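Local coordinates for SusD-like carbohydrate binding protein (Bacteroides vulgatus, PDB 3LEW) that probably binds carbohydrate at the outer membrane as a SusD-family protein, helping in nutrient capture, at residues 38-43 against 267-272; 346-351 against 400-405. All blocks are in the same frame, centred on the assembly; numbering follows the deposited sequence.

Overall arrangement
The centre of contact 1 lies about 15 Å and that of contact 2 about 10 Å from the centre of the chain. They share no helix or strand. Contact 2 is the deeper, all five touching residues being buried; it packs helix 346-359 against the end of helix 387-401 through aliphatic groups beside carboxylates paired to arginines. Contact 1 is largely buried but reaches the surface at Y40, where a loop between helices 19-35 and 46-54 meets a 3-10 turn leading into helix 271-274 through aromatic stacking and a water bridge. R50 links the neighbourhoods, bonding Q270 of contact 1 and the carbonyl of G404 in 400-405.

Contact 1: 38-43 against 267-272; sequences NSYANP and ASYQFH
The ring of Y269 has Y40 on one face and H272 on the other. Y40 CD1 lies 3.4 Å above the Y269 plane, offset toward the rim. On the opposite face H272 CD2 sits over the centre, and Y269 CG lies at the edge of the imidazole, in its plane. The two tyrosines make an offset stack with ring centroids 4.6 Å apart and planes inclined by 27°. With CG anti to the backbone N (chi1 -162°), Y269 reaches toward the 38-43 loop, and its hydroxyl is hydrogen-bonded to that of Y283. Replacing this tyrosine by an alanine would probably leave the Y40 ring without its stacking partner and the Y283 hydroxyl without this bond.

Next to the tyrosine pair, P43 CG packs 4.1 Å from Q270 CB. A water donates to P43 O (2.8 Å) and accepts from Q270 NE2 (3.0 Å). The same NE2 bonds A267 O at 2.8 Å, and R50 holds Q270 OE1, so the amide's rotation is probably fixed. The loop between helices 19-35 and 46-54 is thus tied to the turn before helix 271-274 by the tyrosine stack, the P43 ring on Y269 and Q270, and one bridging water. Y273 OH of that helix bonds Y40 O, but between the segments themselves shape and stacking, with Y40 on the exposed side, do the work of direct hydrogen bonds.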
# COMPACT_ATOMS: atom_id res chain seq x y z
N ASN A 38 -2.27 16.48 -4.59
CA ASN A 38 -2.32 16.94 -6.00
C ASN A 38 -3.81 16.98 -6.45
O ASN A 38 -4.34 16.04 -7.05
CB ASN A 38 -1.43 16.08 -6.92
CG ASN A 38 -1.41 16.60 -8.33
OD1 ASN A 38 -1.72 17.79 -8.57
ND2 ASN A 38 -1.07 15.75 -9.29
N SER A 39 -4.46 18.09 -6.09
CA SER A 39 -5.93 18.17 -6.04
C SER A 39 -6.43 17.32 -4.90
O SER A 39 -5.74 16.44 -4.40
CB SER A 39 -6.63 17.78 -7.36
OG SER A 39 -6.90 16.38 -7.51
N TYR A 40 -7.67 17.56 -4.51
CA TYR A 40 -8.31 16.73 -3.51
C TYR A 40 -8.41 15.24 -3.86
O TYR A 40 -8.56 14.42 -2.95
CB TYR A 40 -9.69 17.25 -3.18
CG TYR A 40 -9.71 18.49 -2.29
CD1 TYR A 40 -9.30 18.41 -0.98
CD2 TYR A 40 -10.14 19.72 -2.76
CE1 TYR A 40 -9.29 19.52 -0.15
CE2 TYR A 40 -10.15 20.85 -1.92
CZ TYR A 40 -9.72 20.73 -0.62
OH TYR A 40 -9.71 21.78 0.27
N ALA A 41 -8.29 14.89 -5.15
CA ALA A 41 -8.32 13.48 -5.58
C ALA A 41 -7.11 12.69 -5.10
O ALA A 41 -7.14 11.47 -5.10
CB ALA A 41 -8.43 13.38 -7.16
N ASN A 42 -6.01 13.38 -4.75
CA ASN A 42 -4.75 12.72 -4.39
C ASN A 42 -4.15 13.23 -3.08
O ASN A 42 -3.25 14.10 -3.10
CB ASN A 42 -3.73 12.92 -5.52
CG ASN A 42 -4.21 12.25 -6.81
OD1 ASN A 42 -4.24 11.03 -6.87
ND2 ASN A 42 -4.57 13.05 -7.83
N PRO A 43 -4.59 12.68 -1.96
CA PRO A 43 -4.09 13.21 -0.66
C PRO A 43 -2.81 12.55 -0.21
O PRO A 43 -2.83 11.58 0.53
CB PRO A 43 -5.29 12.95 0.30
CG PRO A 43 -6.44 12.57 -0.61
CD PRO A 43 -5.83 11.92 -1.80
N ALA A 267 -3.97 14.22 5.06
CA ALA A 267 -4.06 12.83 4.68
C ALA A 267 -5.44 12.24 4.98
O ALA A 267 -5.89 11.35 4.25
CB ALA A 267 -2.95 11.98 5.38
N SER A 268 -6.08 12.76 6.03
CA SER A 268 -7.40 12.28 6.45
C SER A 268 -8.44 12.35 5.32
O SER A 268 -9.44 11.63 5.35
CB SER A 268 -7.91 13.08 7.64
OG SER A 268 -7.09 12.89 8.78
N TYR A 269 -8.24 13.26 4.37
CA TYR A 269 -9.20 13.45 3.30
C TYR A 269 -9.46 12.15 2.53
O TYR A 269 -10.57 11.93 2.00
CB TYR A 269 -8.75 14.59 2.36
CG TYR A 269 -9.84 15.15 1.48
CD1 TYR A 269 -10.14 14.55 0.24
CD2 TYR A 269 -10.55 16.27 1.85
CE1 TYR A 269 -11.14 15.08 -0.59
CE2 TYR A 269 -11.56 16.80 1.05
CZ TYR A 269 -11.83 16.19 -0.19
OH TYR A 269 -12.80 16.69 -1.02
N GLN A 270 -8.49 11.25 2.52
CA GLN A 270 -8.69 9.97 1.85
C GLN A 270 -9.73 9.05 2.49
O GLN A 270 -10.23 8.14 1.82
CB GLN A 270 -7.42 9.25 1.59
CG GLN A 270 -6.71 8.67 2.78
CD GLN A 270 -5.15 8.52 2.47
OE1 GLN A 270 -4.75 7.48 1.94
NE2 GLN A 270 -4.29 9.49 2.89
N PHE A 271 -10.09 9.30 3.74
CA PHE A 271 -11.27 8.64 4.34
C PHE A 271 -12.58 9.03 3.66
O PHE A 271 -13.57 8.29 3.76
CB PHE A 271 -11.30 8.88 5.87
CG PHE A 271 -10.44 7.90 6.67
CD1 PHE A 271 -9.07 8.11 6.81
CD2 PHE A 271 -10.98 6.78 7.23
CE1 PHE A 271 -8.28 7.21 7.51
CE2 PHE A 271 -10.19 5.87 7.95
CZ PHE A 271 -8.83 6.10 8.09
N HIS A 272 -12.63 10.14 2.94
CA HIS A 272 -13.80 10.41 2.13
C HIS A 272 -14.05 9.39 1.01
O HIS A 272 -15.17 9.25 0.52
CB HIS A 272 -13.80 11.83 1.57
CG HIS A 272 -14.01 12.89 2.60
ND1 HIS A 272 -15.16 12.98 3.36
CD2 HIS A 272 -13.22 13.93 2.97
CE1 HIS A 272 -15.07 14.05 4.14
NE2 HIS A 272 -13.90 14.63 3.94
O HOH W 1 -1.42 10.20 2.46

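Contact 2: 346-351 against 400-405; sequences VAEIYL and KELWGE
Apolar packing joins L351 to both E401 and L402. L351 CD1 stands 4.2 Å from L402 CD1 and 4.3 Å from E401 CB, so a single methyl meets the last turn of helix 387-401 and the residue that follows it. The other branch of L402 goes to E348: CD2 lies 4.3 Å from E348 CB, and the leucine thus spans one turn of helix 346-359. L372 of helix 365-376 also packs on A347 and L351, bringing a third helix to this face.

The tighter approach is between a methyl and a carboxylate. A347 CB is 3.3 Å from E401 OE2 and 3.8 Å from E401 CG. In E401, CG is anti to the backbone N (chi1 175°) and the chain bends at chi2 (64°), which brings the carboxylate alongside the alanine rather than straight out from its own helix.

The charged ends find their partners beyond the two segments. E401 OE2 forms salt bridges with R345, which also pairs with E405, and with R376, while E401 OE1 pairs with R302 and E348 OE1 with R211.

No hydrogen bond crosses between the segments. This is helix-end packing within a SusD family region that belongs to the TPR clan: the end of helix 387-401 and the residue after it meet helix 346-359 through methyl and methylene groups and one carboxylate. The arginines around E401 would probably stabilise that buried carboxylate as the charged form.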
# COMPACT_ATOMS: atom_id res chain seq x y z
N VAL A 346 1.38 -5.89 11.85
CA VAL A 346 1.96 -7.20 12.15
C VAL A 346 1.33 -8.32 11.28
O VAL A 346 2.04 -9.24 10.86
CB VAL A 346 1.88 -7.57 13.65
CG1 VAL A 346 2.66 -8.95 13.91
CG2 VAL A 346 2.49 -6.43 14.54
N ALA A 347 0.04 -8.27 11.00
CA ALA A 347 -0.56 -9.29 10.17
C ALA A 347 0.15 -9.45 8.82
O ALA A 347 0.23 -10.57 8.31
CB ALA A 347 -2.09 -9.00 9.93
N GLU A 348 0.57 -8.35 8.20
CA GLU A 348 1.33 -8.44 6.96
C GLU A 348 2.62 -9.21 7.14
O GLU A 348 3.06 -9.92 6.22
CB GLU A 348 1.62 -7.02 6.42
CG GLU A 348 2.39 -7.04 5.09
CD GLU A 348 3.01 -5.70 4.70
OE1 GLU A 348 2.75 -4.67 5.33
OE2 GLU A 348 3.82 -5.71 3.74
N ILE A 349 3.27 -9.05 8.31
CA ILE A 349 4.54 -9.74 8.59
C ILE A 349 4.30 -11.23 8.72
O ILE A 349 5.08 -12.02 8.20
CB ILE A 349 5.26 -9.18 9.83
CG1 ILE A 349 5.38 -7.64 9.76
CG2 ILE A 349 6.62 -9.84 10.02
CD1 ILE A 349 6.07 -7.12 8.43
N TYR A 350 3.19 -11.64 9.34
CA TYR A 350 2.84 -13.07 9.37
C TYR A 350 2.67 -13.60 7.93
O TYR A 350 3.14 -14.68 7.59
CB TYR A 350 1.52 -13.32 10.09
CG TYR A 350 1.57 -13.47 11.59
CD1 TYR A 350 1.59 -12.36 12.42
CD2 TYR A 350 1.55 -14.71 12.16
CE1 TYR A 350 1.59 -12.47 13.80
CE2 TYR A 350 1.57 -14.85 13.56
CZ TYR A 350 1.56 -13.72 14.37
OH TYR A 350 1.54 -13.89 15.77
N LEU A 351 2.01 -12.82 7.09
CA LEU A 351 1.77 -13.24 5.70
C LEU A 351 3.05 -13.27 4.85
O LEU A 351 3.23 -14.18 4.06
CB LEU A 351 0.74 -12.31 5.07
CG LEU A 351 -0.71 -12.57 5.57
CD1 LEU A 351 -1.55 -11.32 5.25
CD2 LEU A 351 -1.31 -13.81 4.87
N LYS A 400 -7.82 -10.84 1.60
CA LYS A 400 -8.86 -10.84 2.64
C LYS A 400 -8.45 -9.95 3.81
O LYS A 400 -9.25 -9.14 4.27
CB LYS A 400 -9.12 -12.26 3.12
CG LYS A 400 -9.80 -13.15 2.10
CD LYS A 400 -9.69 -14.61 2.51
CE LYS A 400 -10.49 -14.92 3.82
NZ LYS A 400 -10.16 -16.30 4.35
N GLU A 401 -7.23 -10.10 4.28
CA GLU A 401 -6.75 -9.39 5.48
C GLU A 401 -6.36 -7.95 5.21
O GLU A 401 -6.50 -7.10 6.09
CB GLU A 401 -5.58 -10.16 6.10
CG GLU A 401 -4.86 -9.48 7.32
CD GLU A 401 -5.72 -9.31 8.56
OE1 GLU A 401 -6.81 -9.93 8.65
OE2 GLU A 401 -5.29 -8.56 9.47
N LEU A 402 -5.79 -7.70 4.02
CA LEU A 402 -5.21 -6.39 3.66
C LEU A 402 -6.09 -5.53 2.73
O LEU A 402 -5.62 -4.55 2.16
CB LEU A 402 -3.81 -6.56 3.04
CG LEU A 402 -2.83 -7.32 3.94
CD1 LEU A 402 -1.52 -7.63 3.16
CD2 LEU A 402 -2.53 -6.59 5.26
N TRP A 403 -7.35 -5.92 2.59
CA TRP A 403 -8.30 -5.22 1.71
C TRP A 403 -8.27 -3.73 2.00
O TRP A 403 -8.39 -3.30 3.15
CB TRP A 403 -9.73 -5.75 1.92
CG TRP A 403 -10.73 -5.15 0.96
CD1 TRP A 403 -11.16 -5.69 -0.23
CD2 TRP A 403 -11.40 -3.85 1.08
NE1 TRP A 403 -12.08 -4.84 -0.83
CE2 TRP A 403 -12.23 -3.71 -0.05
CE3 TRP A 403 -11.39 -2.83 2.03
CZ2 TRP A 403 -12.99 -2.56 -0.26
CZ3 TRP A 403 -12.16 -1.70 1.80
CH2 TRP A 403 -12.96 -1.60 0.68
N GLY A 404 -8.11 -2.92 0.97
CA GLY A 404 -8.15 -1.49 1.16
C GLY A 404 -6.89 -0.81 1.70
O GLY A 404 -6.86 0.42 1.78
N GLU A 405 -5.87 -1.59 2.03
CA GLU A 405 -4.64 -1.04 2.62
C GLU A 405 -3.51 -0.79 1.63
O GLU A 405 -2.44 -0.34 2.03
CB GLU A 405 -4.16 -1.97 3.74
CG GLU A 405 -5.13 -1.97 4.93
CD GLU A 405 -4.71 -2.93 6.01
OE1 GLU A 405 -3.72 -2.63 6.76
OE2 GLU A 405 -5.40 -3.96 6.11